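Local coordinates for GDP-L-fucose synthase (Campylobacter jejuni subsp. jejuni serotype O:2, PDB 7M13), which binds NADPH and probably acts as a GDP-sugar epimerase and reductase, serving as a GDP-D-glycero-L-gluco-heptose synthase for the capsular polysaccharide, at residues Y171-N176 and I339-E344; D82-N87 and A137-A142; T275-G280 and S322-L327; T7-Y12 and K60-F65. All coordinates share one frame; numbering follows the deposited sequence.

How the contacts relate
Contacts 2, 3 and 4 are buried and contact 1 is partly so, and their chemistry follows their place in the fold. Contact 4 is the one made strand to strand: four of its five direct hydrogen bonds join backbone to backbone where two parallel strands of the Rossmann sheet begin. Contact 3 reaches the same sheet at strand 277-278, where a helix packs on it through branched side chains, one lysine bond and two waters. Contacts 1 and 2 have no hydrogen bond between their segments. In contact 2 two helices run side by side next to the cofactor and the second subunit; contact 1 sets the loop after strand 162-171 against helix 335-347 through methionines.

Contact 1 of 4, residues Y171-N176 and I339-E344; sequences YGTKAN and IKMMYE
Met342 of helix 335-347 makes most of the contact with the loop, its sulfur lying against Tyr171 and Ala175. SD sits 5.3 Å from the centroid of the Tyr171 ring and 89° off the ring normal, a Met-aromatic contact made at the ring edge, in its plane. The side chain leaves the helix with CG anti to the backbone N (chi1 -175°) and bends at chi3, which carries CE to 3.9 Å from Tyr171 CD2. The methyl of Ala175 touches the same sulfur, CB to SD 3.8 Å.

Segment 171-176 begins at the end of strand 162-171 of the Rossmann-type sheet and turns toward helix 184-199, whose Leu185, Pro186 and Leu189 also pack on this cluster; the Tyr171 side chain lies about 7 Å from the bound NADP.

Polar atoms meet carbon and sulfur here. Gly172 O lies 2.9 Å from Met342 CG and 3.2 Å from Met342 SD, a tight approach to a buried carbonyl that has no hydrogen-bond partner in the model. Thr173 OG1 rests against Met341 CB at 3.7 Å and has a weak hydrogen bond to His246 NE2. At the Tyr171 ring edge, CE2 comes within 3.8 Å of Ile339 N.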
loop_
_atom_site.group_PDB
_atom_site.type_symbol
_atom_site.label_atom_id
_atom_site.label_comp_id
_atom_site.label_asym_id
_atom_site.label_seq_id
_atom_site.Cartn_x
_atom_site.Cartn_y
_atom_site.Cartn_z
ATOM N N TYR B 171 -23.656 -7.556 7.682
ATOM C CA TYR B 171 -24.912 -8.208 7.255
ATOM C C TYR B 171 -25.935 -7.094 7.221
ATOM O O TYR B 171 -25.624 -5.961 7.533
ATOM C CB TYR B 171 -25.262 -9.385 8.177
ATOM C CG TYR B 171 -25.825 -9.013 9.523
ATOM C CD1 TYR B 171 -25.044 -8.433 10.517
ATOM C CD2 TYR B 171 -27.168 -9.217 9.825
ATOM C CE1 TYR B 171 -25.562 -8.055 11.746
ATOM C CE2 TYR B 171 -27.689 -8.883 11.064
ATOM C CZ TYR B 171 -26.901 -8.293 12.033
ATOM O OH TYR B 171 -27.426 -7.944 13.238
ATOM N N GLY B 172 -27.159 -7.359 6.815
ATOM C CA GLY B 172 -28.144 -6.276 6.922
ATOM C C GLY B 172 -29.486 -6.747 6.457
ATOM O O GLY B 172 -29.605 -7.933 6.147
ATOM N N THR B 173 -30.448 -5.843 6.400
ATOM C CA THR B 173 -31.833 -6.202 6.038
ATOM C C THR B 173 -31.807 -6.659 4.576
ATOM O O THR B 173 -32.135 -7.838 4.313
ATOM C CB THR B 173 -32.746 -5.023 6.366
ATOM O OG1 THR B 173 -32.658 -4.858 7.784
ATOM C CG2 THR B 173 -34.175 -5.241 5.925
ATOM N N LYS B 174 -31.338 -5.787 3.674
ATOM C CA LYS B 174 -31.222 -6.089 2.226
ATOM C C LYS B 174 -29.808 -6.578 1.906
ATOM O O LYS B 174 -29.061 -5.838 1.232
ATOM C CB LYS B 174 -31.583 -4.857 1.402
ATOM C CG LYS B 174 -32.944 -4.254 1.728
ATOM C CD LYS B 174 -33.443 -3.334 0.632
ATOM C CE LYS B 174 -34.913 -2.987 0.757
ATOM N NZ LYS B 174 -35.225 -2.426 2.090
ATOM N N ALA B 175 -29.480 -7.796 2.339
ATOM C CA ALA B 175 -28.132 -8.405 2.260
ATOM C C ALA B 175 -27.959 -9.153 0.939
ATOM O O ALA B 175 -28.931 -9.248 0.159
ATOM C CB ALA B 175 -27.917 -9.341 3.428
ATOM N N ASN B 176 -26.751 -9.674 0.713
ATOM C CA ASN B 176 -26.406 -10.499 -0.464
ATOM C C ASN B 176 -26.401 -11.952 0.029
ATOM O O ASN B 176 -25.533 -12.313 0.844
ATOM C CB ASN B 176 -25.126 -9.965 -1.115
ATOM C CG ASN B 176 -24.572 -10.848 -2.211
ATOM O OD1 ASN B 176 -24.943 -12.013 -2.348
ATOM N ND2 ASN B 176 -23.673 -10.296 -3.002
ATOM N N ILE B 339 -30.853 -10.200 12.776
ATOM C CA ILE B 339 -31.065 -11.425 11.959
ATOM C C ILE B 339 -32.568 -11.546 11.663
ATOM O O ILE B 339 -32.920 -11.920 10.528
ATOM C CB ILE B 339 -30.523 -12.687 12.652
ATOM C CG1 ILE B 339 -29.001 -12.647 12.814
ATOM C CG2 ILE B 339 -30.925 -13.934 11.889
ATOM C CD1 ILE B 339 -28.451 -13.715 13.730
ATOM N N LYS B 340 -33.415 -11.217 12.645
ATOM C CA LYS B 340 -34.888 -11.167 12.451
ATOM C C LYS B 340 -35.220 -10.178 11.324
ATOM O O LYS B 340 -35.956 -10.582 10.394
ATOM C CB LYS B 340 -35.599 -10.784 13.746
ATOM C CG LYS B 340 -35.861 -11.926 14.713
ATOM C CD LYS B 340 -36.876 -11.547 15.776
ATOM C CE LYS B 340 -37.314 -12.716 16.628
ATOM N NZ LYS B 340 -37.253 -12.382 18.070
ATOM N N MET B 341 -34.695 -8.939 11.388
ATOM C CA MET B 341 -34.959 -7.901 10.359
ATOM C C MET B 341 -34.571 -8.475 8.991
ATOM O O MET B 341 -35.329 -8.274 8.021
ATOM C CB MET B 341 -34.166 -6.611 10.612
ATOM C CG MET B 341 -34.432 -5.950 11.952
ATOM S SD MET B 341 -33.180 -4.656 12.307
ATOM C CE MET B 341 -33.717 -3.423 11.124
ATOM N N MET B 342 -33.402 -9.129 8.902
ATOM C CA MET B 342 -32.841 -9.659 7.638
ATOM C C MET B 342 -33.742 -10.795 7.116
ATOM O O MET B 342 -34.020 -10.826 5.893
ATOM C CB MET B 342 -31.402 -10.151 7.849
ATOM C CG MET B 342 -30.735 -10.605 6.564
ATOM S SD MET B 342 -28.950 -10.972 6.718
ATOM C CE MET B 342 -28.943 -12.157 8.063
ATOM N N TYR B 343 -34.224 -11.676 7.998
ATOM C CA TYR B 343 -35.078 -12.833 7.595
ATOM C C TYR B 343 -36.428 -12.324 7.072
ATOM O O TYR B 343 -36.902 -12.827 6.042
ATOM C CB TYR B 343 -35.280 -13.840 8.732
ATOM C CG TYR B 343 -35.874 -15.158 8.275
ATOM C CD1 TYR B 343 -35.413 -15.797 7.133
ATOM C CD2 TYR B 343 -36.902 -15.767 8.985
ATOM C CE1 TYR B 343 -35.957 -16.997 6.700
ATOM C CE2 TYR B 343 -37.461 -16.966 8.562
ATOM C CZ TYR B 343 -36.982 -17.585 7.422
ATOM O OH TYR B 343 -37.508 -18.768 6.996
ATOM N N GLU B 344 -37.029 -11.341 7.743
ATOM C CA GLU B 344 -38.316 -10.747 7.296
ATOM C C GLU B 344 -38.147 -10.254 5.855
ATOM O O GLU B 344 -39.004 -10.589 5.017
ATOM C CB GLU B 344 -38.771 -9.645 8.252
ATOM C CG GLU B 344 -39.157 -10.173 9.626
ATOM C CD GLU B 344 -40.298 -11.182 9.624
ATOM O OE1 GLU B 344 -40.016 -12.399 9.693
ATOM O OE2 GLU B 344 -41.467 -10.746 9.555
#

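Contact 2 of 4, residues D82-N87 and A137-A142; sequences DFIYEN and AYSFGA
The Phe83 ring receives Ser139 OG at its edge, in the ring plane, with OG 4.0 Å from CD1, while Phe140 CB approaches the same ring obliquely. The Phe140 ring in turn meets Phe83 CB near its plane, at an edge. Asn87 reaches Phe140 obliquely: its ND2 stands 3.8 Å from CD1, and the amide and ring planes are 86° apart, almost perpendicular.

The rings belong to helices 80-100 and 138-158, whose local axes run nearly parallel, 21° apart, and approach to 7.7 Å. Such closeness suits the small Ser139 at the interface. Its CB packs 4.0 Å from Ile84 CB, and its carbonyl O lies 3.6 Å from that same Ile84 CB. With chi1 at 70°, Ser139 OG stands between its own backbone N and carbonyl carbon, beside Phe83 CB at 3.7 Å, and bonds to Arg80 O.

The second subunit packs on Ser139 and Ala142 through Ser153 and Ile149 of that other chain, so the pair of helices also borders the dimer interface. On the cofactor side, Phe140 touches NADP; its position is predicted to be that of the proton donor/acceptor, but a phenylalanine side chain has no hydroxyl to take that part.

No hydrogen bond joins the segments. Asn87 ND2 instead donates to Phe83 O one turn back (2.8 Å), in the carbonyl plane on a lone pair, while its OD1 accepts from Leu70 N. With both ends bonded, the amide is fixed in rotation and probably gives the Phe140 ring a steady neighbour next to NADP.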
loop_
_atom_site.group_PDB
_atom_site.type_symbol
_atom_site.label_atom_id
_atom_site.label_comp_id
_atom_site.label_asym_id
_atom_site.label_seq_id
_atom_site.Cartn_x
_atom_site.Cartn_y
_atom_site.Cartn_z
ATOM N N ASP B 82 -5.927 -9.064 -8.607
ATOM C CA ASP B 82 -7.109 -8.209 -8.777
ATOM C C ASP B 82 -7.428 -7.530 -7.449
ATOM O O ASP B 82 -7.817 -6.363 -7.472
ATOM C CB ASP B 82 -8.276 -9.011 -9.340
ATOM C CG ASP B 82 -8.007 -9.750 -10.637
ATOM O OD1 ASP B 82 -7.054 -9.355 -11.372
ATOM O OD2 ASP B 82 -8.768 -10.747 -10.899
ATOM N N PHE B 83 -7.301 -8.239 -6.338
ATOM C CA PHE B 83 -7.685 -7.660 -5.035
ATOM C C PHE B 83 -6.879 -6.395 -4.757
ATOM O O PHE B 83 -7.385 -5.446 -4.129
ATOM C CB PHE B 83 -7.475 -8.615 -3.866
ATOM C CG PHE B 83 -8.363 -9.815 -3.902
ATOM C CD1 PHE B 83 -7.841 -11.021 -3.535
ATOM C CD2 PHE B 83 -9.686 -9.726 -4.273
ATOM C CE1 PHE B 83 -8.620 -12.158 -3.572
ATOM C CE2 PHE B 83 -10.462 -10.877 -4.330
ATOM C CZ PHE B 83 -9.925 -12.071 -3.960
ATOM N N ILE B 84 -5.597 -6.424 -5.092
ATOM C CA ILE B 84 -4.741 -5.261 -4.774
ATOM C C ILE B 84 -4.871 -4.237 -5.902
ATOM O O ILE B 84 -5.125 -3.050 -5.606
ATOM C CB ILE B 84 -3.292 -5.635 -4.415
ATOM C CG1 ILE B 84 -2.498 -4.357 -4.095
ATOM C CG2 ILE B 84 -2.580 -6.506 -5.443
ATOM C CD1 ILE B 84 -1.237 -4.602 -3.346
ATOM N N TYR B 85 -4.788 -4.621 -7.174
ATOM C CA TYR B 85 -4.889 -3.607 -8.247
ATOM C C TYR B 85 -6.246 -2.882 -8.224
ATOM O O TYR B 85 -6.278 -1.640 -8.263
ATOM C CB TYR B 85 -4.596 -4.235 -9.604
ATOM C CG TYR B 85 -4.819 -3.280 -10.746
ATOM C CD1 TYR B 85 -3.962 -2.216 -10.967
ATOM C CD2 TYR B 85 -5.932 -3.357 -11.538
ATOM C CE1 TYR B 85 -4.167 -1.294 -11.985
ATOM C CE2 TYR B 85 -6.166 -2.448 -12.558
ATOM C CZ TYR B 85 -5.274 -1.413 -12.792
ATOM O OH TYR B 85 -5.522 -0.501 -13.786
ATOM N N GLU B 86 -7.331 -3.622 -8.304
ATOM C CA GLU B 86 -8.657 -3.012 -8.514
ATOM C C GLU B 86 -8.966 -2.105 -7.330
ATOM O O GLU B 86 -9.462 -0.987 -7.519
ATOM C CB GLU B 86 -9.708 -4.082 -8.785
ATOM C CG GLU B 86 -9.498 -4.714 -10.144
ATOM C CD GLU B 86 -10.618 -5.604 -10.627
ATOM O OE1 GLU B 86 -11.786 -5.362 -10.235
ATOM O OE2 GLU B 86 -10.306 -6.546 -11.412
ATOM N N ASN B 87 -8.717 -2.601 -6.107
ATOM C CA ASN B 87 -9.088 -1.822 -4.906
ATOM C C ASN B 87 -8.165 -0.616 -4.775
ATOM O O ASN B 87 -8.639 0.452 -4.428
ATOM C CB ASN B 87 -9.151 -2.709 -3.663
ATOM C CG ASN B 87 -10.344 -3.649 -3.763
ATOM O OD1 ASN B 87 -11.486 -3.194 -3.989
ATOM N ND2 ASN B 87 -10.119 -4.931 -3.571
ATOM N N ALA B 137 -5.872 -13.296 2.440
ATOM C CA ALA B 137 -6.356 -11.906 2.292
ATOM C C ALA B 137 -5.166 -10.947 2.285
ATOM O O ALA B 137 -5.350 -9.745 2.485
ATOM C CB ALA B 137 -7.346 -11.586 3.380
ATOM N N TYR B 138 -3.967 -11.446 2.027
ATOM C CA TYR B 138 -2.736 -10.622 2.155
ATOM C C TYR B 138 -2.801 -9.406 1.234
ATOM O O TYR B 138 -2.502 -8.257 1.636
ATOM C CB TYR B 138 -1.553 -11.522 1.805
ATOM C CG TYR B 138 -0.168 -10.918 1.815
ATOM C CD1 TYR B 138 0.521 -10.638 2.993
ATOM C CD2 TYR B 138 0.477 -10.648 0.616
ATOM C CE1 TYR B 138 1.818 -10.140 2.976
ATOM C CE2 TYR B 138 1.780 -10.175 0.586
ATOM C CZ TYR B 138 2.444 -9.909 1.764
ATOM O OH TYR B 138 3.731 -9.441 1.711
ATOM N N SER B 139 -3.095 -9.626 -0.032
ATOM C CA SER B 139 -3.103 -8.537 -1.024
ATOM C C SER B 139 -4.297 -7.610 -0.824
ATOM O O SER B 139 -4.149 -6.380 -0.975
ATOM C CB SER B 139 -2.977 -9.070 -2.401
ATOM O OG SER B 139 -4.139 -9.759 -2.809
ATOM N N PHE B 140 -5.441 -8.146 -0.444
ATOM C CA PHE B 140 -6.643 -7.337 -0.141
ATOM C C PHE B 140 -6.384 -6.476 1.091
ATOM O O PHE B 140 -6.665 -5.265 1.066
ATOM C CB PHE B 140 -7.807 -8.294 0.072
ATOM C CG PHE B 140 -9.084 -7.614 0.464
ATOM C CD1 PHE B 140 -9.956 -7.117 -0.479
ATOM C CD2 PHE B 140 -9.417 -7.501 1.797
ATOM C CE1 PHE B 140 -11.134 -6.496 -0.090
ATOM C CE2 PHE B 140 -10.600 -6.895 2.170
ATOM C CZ PHE B 140 -11.440 -6.388 1.232
ATOM N N GLY B 141 -5.837 -7.073 2.150
ATOM C CA GLY B 141 -5.523 -6.323 3.380
ATOM C C GLY B 141 -4.526 -5.226 3.086
ATOM O O GLY B 141 -4.665 -4.133 3.631
ATOM N N ALA B 142 -3.508 -5.502 2.269
ATOM C CA ALA B 142 -2.512 -4.471 1.899
ATOM C C ALA B 142 -3.229 -3.332 1.178
ATOM O O ALA B 142 -2.905 -2.150 1.448
ATOM C CB ALA B 142 -1.390 -5.067 1.089
#

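Contact 3 of 4, residues T275-G280 and S322-L327; sequences THINIG and SKIHSL
Helix 322-326 packs against strand 277-278, which lies beside strand 162-171 in the main sheet, and the contact combines apolar packing with one direct hydrogen bond and water bridges. Ile277 and Ile324 form its apolar part. Their side chains cross at about a right angle, with Ile277 CG2 3.7 Å from Ile324 CB, and Ile277 CD1 reaches Leu327 CD1 at 4.1 Å. Ile324 CG2 also presses on Asn278 O (3.3 Å).

Lys323 runs alongside this cluster. Its chain leaves with CG pointing away from its own N (chi1 177°) and stays extended, so that NZ donates a hydrogen bond to His276 O (2.8 Å), tilted 23° from the carbonyl plane. A water lies 2.8 Å from Asn278 O and accepts from Ile324 N at 2.9 Å, linking the strand to a helix backbone N-H. A second water donates to Gly280 O and lies in the plane of the His325 ring at its edge, 2.8 Å from NE2.

Leu266 of helix 263-266 touches Ile277, Lys323 and Leu327, and Val253 of helix 247-260 touches Ile324. Lys323 probably carries its positive charge into a buried setting, where the His276 carbonyl dipole, and perhaps nearby Glu125, would help to stabilise it.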
loop_
_atom_site.group_PDB
_atom_site.type_symbol
_atom_site.label_atom_id
_atom_site.label_comp_id
_atom_site.label_asym_id
_atom_site.label_seq_id
_atom_site.Cartn_x
_atom_site.Cartn_y
_atom_site.Cartn_z
ATOM N N THR B 275 -5.183 6.893 12.625
ATOM C CA THR B 275 -6.391 7.734 12.750
ATOM C C THR B 275 -7.625 7.111 12.133
ATOM O O THR B 275 -8.672 7.785 12.121
ATOM C CB THR B 275 -6.144 9.133 12.209
ATOM O OG1 THR B 275 -5.774 9.072 10.833
ATOM C CG2 THR B 275 -5.118 9.874 13.023
ATOM N N HIS B 276 -7.519 5.891 11.613
ATOM C CA HIS B 276 -8.702 5.087 11.266
ATOM C C HIS B 276 -9.477 4.759 12.538
ATOM O O HIS B 276 -8.924 4.895 13.662
ATOM C CB HIS B 276 -8.307 3.825 10.508
ATOM C CG HIS B 276 -7.334 2.950 11.189
ATOM N ND1 HIS B 276 -6.008 3.249 11.264
ATOM C CD2 HIS B 276 -7.524 1.783 11.860
ATOM C CE1 HIS B 276 -5.393 2.288 11.947
ATOM N NE2 HIS B 276 -6.305 1.383 12.322
ATOM N N ILE B 277 -10.737 4.366 12.381
ATOM C CA ILE B 277 -11.616 4.078 13.554
ATOM C C ILE B 277 -12.269 2.733 13.335
ATOM O O ILE B 277 -12.993 2.556 12.353
ATOM C CB ILE B 277 -12.708 5.151 13.693
ATOM C CG1 ILE B 277 -12.205 6.581 13.500
ATOM C CG2 ILE B 277 -13.435 4.964 15.004
ATOM C CD1 ILE B 277 -13.318 7.581 13.372
ATOM N N ASN B 278 -12.155 1.856 14.311
ATOM C CA ASN B 278 -12.887 0.578 14.248
ATOM C C ASN B 278 -14.380 0.829 14.533
ATOM O O ASN B 278 -14.708 1.643 15.389
ATOM C CB ASN B 278 -12.388 -0.402 15.291
ATOM C CG ASN B 278 -10.975 -0.839 15.049
ATOM O OD1 ASN B 278 -10.476 -0.812 13.916
ATOM N ND2 ASN B 278 -10.335 -1.289 16.137
ATOM N N ILE B 279 -15.239 0.124 13.821
ATOM C CA ILE B 279 -16.694 0.174 14.092
ATOM C C ILE B 279 -17.157 -1.269 14.286
ATOM O O ILE B 279 -16.493 -2.208 13.833
ATOM C CB ILE B 279 -17.468 0.936 12.998
ATOM C CG1 ILE B 279 -17.374 0.296 11.618
ATOM C CG2 ILE B 279 -17.035 2.393 12.973
ATOM C CD1 ILE B 279 -18.277 0.911 10.575
ATOM N N GLY B 280 -18.264 -1.426 14.986
ATOM C CA GLY B 280 -18.702 -2.768 15.373
ATOM C C GLY B 280 -19.601 -2.675 16.585
ATOM O O GLY B 280 -19.928 -1.592 17.020
ATOM N N SER B 322 -13.624 0.969 21.559
ATOM C CA SER B 322 -13.485 2.036 22.582
ATOM C C SER B 322 -13.360 3.423 21.933
ATOM O O SER B 322 -13.933 4.413 22.432
ATOM C CB SER B 322 -12.330 1.761 23.521
ATOM O OG SER B 322 -12.507 0.514 24.179
ATOM N N LYS B 323 -12.644 3.549 20.806
ATOM C CA LYS B 323 -12.376 4.884 20.235
ATOM C C LYS B 323 -13.678 5.442 19.641
ATOM O O LYS B 323 -14.014 6.588 19.911
ATOM C CB LYS B 323 -11.256 4.765 19.208
ATOM C CG LYS B 323 -10.892 6.025 18.477
ATOM C CD LYS B 323 -9.824 5.662 17.437
ATOM C CE LYS B 323 -9.189 6.811 16.720
ATOM N NZ LYS B 323 -8.034 6.264 15.965
ATOM N N ILE B 324 -14.431 4.644 18.883
ATOM C CA ILE B 324 -15.708 5.174 18.349
ATOM C C ILE B 324 -16.655 5.458 19.492
ATOM O O ILE B 324 -17.382 6.440 19.416
ATOM C CB ILE B 324 -16.315 4.296 17.247
ATOM C CG1 ILE B 324 -17.489 5.009 16.561
ATOM C CG2 ILE B 324 -16.711 2.920 17.729
ATOM C CD1 ILE B 324 -17.120 6.246 15.743
ATOM N N HIS B 325 -16.688 4.627 20.523
ATOM C CA HIS B 325 -17.553 4.945 21.694
ATOM C C HIS B 325 -17.171 6.302 22.283
ATOM O O HIS B 325 -18.090 7.092 22.579
ATOM C CB HIS B 325 -17.451 3.859 22.757
ATOM C CG HIS B 325 -18.003 2.559 22.332
ATOM N ND1 HIS B 325 -17.662 1.416 23.003
ATOM C CD2 HIS B 325 -18.835 2.196 21.325
ATOM C CE1 HIS B 325 -18.276 0.399 22.447
ATOM N NE2 HIS B 325 -19.019 0.856 21.408
ATOM N N SER B 326 -15.886 6.602 22.388
ATOM C CA SER B 326 -15.354 7.854 22.983
ATOM C C SER B 326 -15.750 9.052 22.127
ATOM O O SER B 326 -15.859 10.172 22.652
ATOM C CB SER B 326 -13.855 7.758 23.174
ATOM O OG SER B 326 -13.132 7.963 21.964
ATOM N N LEU B 327 -15.958 8.811 20.824
ATOM C CA LEU B 327 -16.295 9.861 19.837
ATOM C C LEU B 327 -17.809 10.007 19.750
ATOM O O LEU B 327 -18.236 10.945 19.058
ATOM C CB LEU B 327 -15.680 9.514 18.483
ATOM C CG LEU B 327 -14.163 9.645 18.433
ATOM C CD1 LEU B 327 -13.598 8.971 17.198
ATOM C CD2 LEU B 327 -13.771 11.118 18.430
HETATM O O HOH W 1 -13.292 2.233 17.734
HETATM O O HOH W 2 -20.772 -0.314 19.505
#

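Contact 4 of 4, residues T7-Y12 and K60-F65; sequences TNSKIY and KPEYVF
Lys10 is gripped through its backbone at both N and O. Its N-H donates almost straight to Glu62 OE2, at 2.9 Å and 169°, although the carboxylate is met from above its plane, 45° out of it. Lys10 O accepts twice: from Glu62 N at 2.8 Å, tilted from the carbonyl plane, and from Tyr63 N at a longer 3.3 Å, in that plane. Glu62 reaches Lys10 N with its chain extended (chi2 180°). Its other oxygen, OE1, accepts from a water that also bonds Ser9 OG, and forms a salt bridge with Lys104. Ser9 OG has a further partner in Gln6 N, while Lys10 NZ pairs with Glu59.

From here the segments become neighbouring parallel strands of the Rossmann sheet, Ile11 bridging to Tyr63 and Tyr12 to Val64. Tyr12 N donates to Tyr63 O (2.8 Å), and Phe65 N to Tyr12 O (2.9 Å), both donors lying nearly along the C=O axis. Strands 36-37 and 105-111 continue the sheet on either side.

Ile11 and Tyr63 occupy one face, where Ile11 CG2 also meets the Phe65 ring at its edge, 3.8 Å from CE2. On the other, Tyr12 and Val64 lie side by side, and Tyr12 CB packs 3.7 Å from Pro61 CB; the Tyr12 side chain also neighbours Leu46, a residue that binds the cofactor.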
loop_
_atom_site.group_PDB
_atom_site.type_symbol
_atom_site.label_atom_id
_atom_site.label_comp_id
_atom_site.label_asym_id
_atom_site.label_seq_id
_atom_site.Cartn_x
_atom_site.Cartn_y
_atom_site.Cartn_z
ATOM N N THR B 7 -29.508 18.559 4.255
ATOM C CA THR B 7 -30.370 17.631 3.516
ATOM C C THR B 7 -30.307 17.934 2.022
ATOM O O THR B 7 -30.570 17.024 1.284
ATOM C CB THR B 7 -31.810 17.675 4.060
ATOM O OG1 THR B 7 -32.147 19.061 4.160
ATOM C CG2 THR B 7 -31.901 16.964 5.401
ATOM N N ASN B 8 -29.871 19.122 1.639
ATOM C CA ASN B 8 -29.741 19.429 0.190
ATOM C C ASN B 8 -28.293 19.327 -0.268
ATOM O O ASN B 8 -28.039 19.658 -1.401
ATOM C CB ASN B 8 -30.324 20.790 -0.183
ATOM C CG ASN B 8 -29.741 21.968 0.569
ATOM O OD1 ASN B 8 -28.978 21.859 1.534
ATOM N ND2 ASN B 8 -30.093 23.177 0.144
ATOM N N SER B 9 -27.376 18.922 0.588
ATOM C CA SER B 9 -25.991 18.628 0.154
ATOM C C SER B 9 -25.943 17.540 -0.901
ATOM O O SER B 9 -26.672 16.537 -0.820
ATOM C CB SER B 9 -25.141 18.212 1.322
ATOM O OG SER B 9 -24.998 19.238 2.279
ATOM N N LYS B 10 -25.061 17.700 -1.886
ATOM C CA LYS B 10 -24.911 16.685 -2.935
ATOM C C LYS B 10 -24.012 15.578 -2.399
ATOM O O LYS B 10 -22.845 15.855 -2.131
ATOM C CB LYS B 10 -24.367 17.282 -4.229
ATOM C CG LYS B 10 -24.442 16.297 -5.380
ATOM C CD LYS B 10 -24.227 16.966 -6.722
ATOM C CE LYS B 10 -24.509 16.087 -7.908
ATOM N NZ LYS B 10 -24.485 16.919 -9.139
ATOM N N ILE B 11 -24.537 14.369 -2.310
ATOM C CA ILE B 11 -23.871 13.216 -1.659
ATOM C C ILE B 11 -23.680 12.129 -2.689
ATOM O O ILE B 11 -24.649 11.650 -3.251
ATOM C CB ILE B 11 -24.706 12.689 -0.477
ATOM C CG1 ILE B 11 -24.907 13.804 0.536
ATOM C CG2 ILE B 11 -24.048 11.438 0.118
ATOM C CD1 ILE B 11 -25.913 13.470 1.629
ATOM N N TYR B 12 -22.429 11.695 -2.907
ATOM C CA TYR B 12 -22.099 10.546 -3.771
ATOM C C TYR B 12 -21.887 9.313 -2.903
ATOM O O TYR B 12 -21.086 9.368 -1.980
ATOM C CB TYR B 12 -20.872 10.891 -4.617
ATOM C CG TYR B 12 -20.287 9.757 -5.410
ATOM C CD1 TYR B 12 -21.070 8.860 -6.120
ATOM C CD2 TYR B 12 -18.909 9.552 -5.398
ATOM C CE1 TYR B 12 -20.509 7.825 -6.844
ATOM C CE2 TYR B 12 -18.344 8.536 -6.138
ATOM C CZ TYR B 12 -19.136 7.648 -6.817
ATOM O OH TYR B 12 -18.575 6.606 -7.484
ATOM N N LYS B 60 -19.394 17.274 -9.124
ATOM C CA LYS B 60 -18.931 18.075 -7.959
ATOM C C LYS B 60 -19.684 17.663 -6.687
ATOM O O LYS B 60 -20.200 18.528 -5.967
ATOM C CB LYS B 60 -19.098 19.566 -8.241
ATOM C CG LYS B 60 -18.300 20.105 -9.422
ATOM C CD LYS B 60 -16.816 20.103 -9.157
ATOM C CE LYS B 60 -16.045 20.894 -10.191
ATOM N NZ LYS B 60 -14.594 20.940 -9.878
ATOM N N PRO B 61 -19.690 16.362 -6.300
ATOM C CA PRO B 61 -20.289 15.981 -5.027
ATOM C C PRO B 61 -19.611 16.686 -3.849
ATOM O O PRO B 61 -18.426 16.988 -3.862
ATOM C CB PRO B 61 -20.120 14.458 -4.977
ATOM C CG PRO B 61 -18.890 14.202 -5.808
ATOM C CD PRO B 61 -18.937 15.246 -6.904
ATOM N N GLU B 62 -20.381 16.954 -2.794
ATOM C CA GLU B 62 -19.890 17.646 -1.591
ATOM C C GLU B 62 -19.434 16.636 -0.534
ATOM O O GLU B 62 -18.542 16.957 0.199
ATOM C CB GLU B 62 -21.022 18.501 -1.019
ATOM C CG GLU B 62 -21.406 19.668 -1.924
ATOM C CD GLU B 62 -22.535 20.480 -1.321
ATOM O OE1 GLU B 62 -22.264 21.251 -0.359
ATOM O OE2 GLU B 62 -23.672 20.295 -1.790
ATOM N N TYR B 63 -20.012 15.449 -0.534
ATOM C CA TYR B 63 -19.764 14.374 0.460
ATOM C C TYR B 63 -19.691 13.076 -0.310
ATOM O O TYR B 63 -20.451 12.835 -1.272
ATOM C CB TYR B 63 -20.873 14.330 1.523
ATOM C CG TYR B 63 -20.856 15.584 2.336
ATOM C CD1 TYR B 63 -20.058 15.712 3.449
ATOM C CD2 TYR B 63 -21.653 16.660 1.996
ATOM C CE1 TYR B 63 -20.003 16.882 4.172
ATOM C CE2 TYR B 63 -21.613 17.845 2.706
ATOM C CZ TYR B 63 -20.781 17.962 3.799
ATOM O OH TYR B 63 -20.720 19.136 4.502
ATOM N N VAL B 64 -18.759 12.206 0.074
ATOM C CA VAL B 64 -18.545 10.906 -0.581
ATOM C C VAL B 64 -18.554 9.788 0.461
ATOM O O VAL B 64 -17.821 9.880 1.487
ATOM C CB VAL B 64 -17.208 10.918 -1.344
ATOM C CG1 VAL B 64 -16.915 9.550 -1.926
ATOM C CG2 VAL B 64 -17.191 11.993 -2.442
ATOM N N PHE B 65 -19.350 8.753 0.226
ATOM C CA PHE B 65 -19.255 7.447 0.919
ATOM C C PHE B 65 -18.677 6.447 -0.040
ATOM O O PHE B 65 -19.318 6.139 -1.074
ATOM C CB PHE B 65 -20.606 7.005 1.463
ATOM C CG PHE B 65 -21.206 7.913 2.501
ATOM C CD1 PHE B 65 -20.965 7.690 3.847
ATOM C CD2 PHE B 65 -22.115 8.904 2.165
ATOM C CE1 PHE B 65 -21.508 8.501 4.826
ATOM C CE2 PHE B 65 -22.667 9.701 3.151
ATOM C CZ PHE B 65 -22.399 9.471 4.480
HETATM O O HOH W 3 -23.811 21.537 1.628
#